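Local coordinates for uncharacterized protein DUF1285 (Shewanella baltica, PDB 2RA9) that is of unknown function but, as a DUF1285 family protein with a fold of repeated structural motifs, may take part in signal transduction, at residues 25-30 with 48-53. Sequence-based numbering, arbitrary orientation.
Sequences PLFDIN and KLFASI
F27, on strand 27-29, and F50, on helix 44-51, meet as a T-shaped (edge-to-face) pair, with ring centroids 4.9 Å apart and planes at 61°. The bond from CA to CB of F27 points toward the helix segment. CG lies anti to the carbonyl carbon (chi1 -68°), which sends the ring outward from the strand with CE2 and CZ foremost. CE2 stands over the centre of the F50 ring, 3.7 Å above its plane; its shortest approach is 3.8 Å to F50 CE2. CZ, the atom at the tip, lies nearer the rim of the same face, 4.0 Å from F50 CE1. F50 thus offers a flat face to an edge, and the two side chains cross at about a right angle with the CA atoms of F27 and F50 still 9.6 Å apart. Around the pair, L63 touches both rings, Y37 stacks on F27, and W35 and L42 border F50. Replacing F50 by alanine would probably leave the F27 edge without its aromatic face and open a gap between helix and strand. The arrangement is helix-on-sheet packing through aromatic side chains, here seating helix 44-51 against the mixed sheet of the DUF1285 N-terminal domain.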
# COMPACT_ATOMS: atom_id res chain seq x y z
N PRO A 25 4.70 -2.34 -18.77
CA PRO A 25 4.85 -3.22 -17.59
C PRO A 25 4.11 -4.54 -17.73
O PRO A 25 2.96 -4.55 -18.20
CB PRO A 25 4.26 -2.38 -16.47
CG PRO A 25 4.42 -0.95 -16.97
CD PRO A 25 4.16 -1.03 -18.41
N LEU A 26 4.76 -5.63 -17.32
CA LEU A 26 4.11 -6.95 -17.35
C LEU A 26 3.23 -7.22 -16.14
O LEU A 26 2.36 -8.09 -16.18
CB LEU A 26 5.16 -8.08 -17.48
CG LEU A 26 6.08 -7.96 -18.71
CD1 LEU A 26 7.01 -9.17 -18.84
CD2 LEU A 26 5.25 -7.74 -19.97
N PHE A 27 3.50 -6.48 -15.06
CA PHE A 27 2.74 -6.58 -13.82
C PHE A 27 1.84 -5.36 -13.74
O PHE A 27 2.27 -4.23 -14.02
CB PHE A 27 3.67 -6.58 -12.60
CG PHE A 27 4.53 -7.82 -12.47
CD1 PHE A 27 5.74 -7.93 -13.14
CD2 PHE A 27 4.14 -8.87 -11.66
CE1 PHE A 27 6.51 -9.08 -13.05
CE2 PHE A 27 4.91 -10.02 -11.54
CZ PHE A 27 6.10 -10.14 -12.21
N ASP A 28 0.59 -5.60 -13.31
CA ASP A 28 -0.41 -4.56 -13.19
C ASP A 28 -1.09 -4.69 -11.82
O ASP A 28 -1.41 -5.81 -11.42
CB ASP A 28 -1.48 -4.69 -14.29
CG ASP A 28 -0.96 -4.37 -15.69
OD1 ASP A 28 -0.67 -3.19 -15.95
OD2 ASP A 28 -0.80 -5.28 -16.52
N ILE A 29 -1.32 -3.56 -11.13
CA ILE A 29 -2.09 -3.51 -9.90
C ILE A 29 -3.28 -2.60 -10.15
O ILE A 29 -3.13 -1.44 -10.53
CB ILE A 29 -1.27 -2.99 -8.71
CG1 ILE A 29 0.03 -3.77 -8.58
CG2 ILE A 29 -2.08 -3.10 -7.42
CD1 ILE A 29 0.94 -3.30 -7.47
N ASN A 30 -4.48 -3.14 -10.01
CA ASN A 30 -5.70 -2.33 -10.25
C ASN A 30 -6.06 -1.51 -9.03
O ASN A 30 -5.37 -1.55 -7.99
CB ASN A 30 -6.87 -3.18 -10.76
CG ASN A 30 -7.48 -4.09 -9.72
OD1 ASN A 30 -7.28 -3.95 -8.51
ND2 ASN A 30 -8.29 -5.03 -10.22
N LYS A 48 1.95 -10.98 -2.63
CA LYS A 48 2.74 -10.66 -1.42
C LYS A 48 4.25 -10.93 -1.66
O LYS A 48 5.09 -10.12 -1.29
CB LYS A 48 2.21 -11.50 -0.25
CG LYS A 48 2.94 -11.33 1.03
CD LYS A 48 2.23 -12.06 2.16
CE LYS A 48 2.93 -11.83 3.48
NZ LYS A 48 2.06 -12.23 4.62
N LEU A 49 4.58 -12.03 -2.33
CA LEU A 49 5.97 -12.30 -2.72
C LEU A 49 6.53 -11.17 -3.55
O LEU A 49 7.61 -10.61 -3.27
CB LEU A 49 6.06 -13.61 -3.52
CG LEU A 49 7.43 -14.12 -3.89
CD1 LEU A 49 8.17 -14.72 -2.68
CD2 LEU A 49 7.37 -15.16 -4.99
N PHE A 50 5.83 -10.78 -4.60
CA PHE A 50 6.36 -9.68 -5.43
C PHE A 50 6.35 -8.33 -4.69
O PHE A 50 7.21 -7.48 -4.92
CB PHE A 50 5.63 -9.59 -6.78
CG PHE A 50 5.85 -10.77 -7.67
CD1 PHE A 50 7.10 -11.08 -8.14
CD2 PHE A 50 4.79 -11.60 -8.02
CE1 PHE A 50 7.30 -12.20 -8.95
CE2 PHE A 50 4.99 -12.74 -8.82
CZ PHE A 50 6.24 -13.02 -9.26
N ALA A 51 5.40 -8.12 -3.78
CA ALA A 51 5.31 -6.83 -3.07
C ALA A 51 6.56 -6.62 -2.22
O ALA A 51 6.95 -5.49 -1.97
CB ALA A 51 4.08 -6.74 -2.19
N SER A 52 7.19 -7.70 -1.78
CA SER A 52 8.40 -7.62 -0.94
C SER A 52 9.56 -6.91 -1.62
O SER A 52 10.44 -6.37 -0.96
CB SER A 52 8.81 -9.02 -0.47
OG SER A 52 9.40 -9.81 -1.52
N ILE A 53 9.53 -6.90 -2.95
CA ILE A 53 10.58 -6.25 -3.76
C ILE A 53 10.05 -5.08 -4.63
O ILE A 53 10.70 -4.63 -5.56
CB ILE A 53 11.29 -7.29 -4.68
CG1 ILE A 53 10.33 -7.92 -5.69
CG2 ILE A 53 12.01 -8.33 -3.83
CD1 ILE A 53 11.05 -8.68 -6.80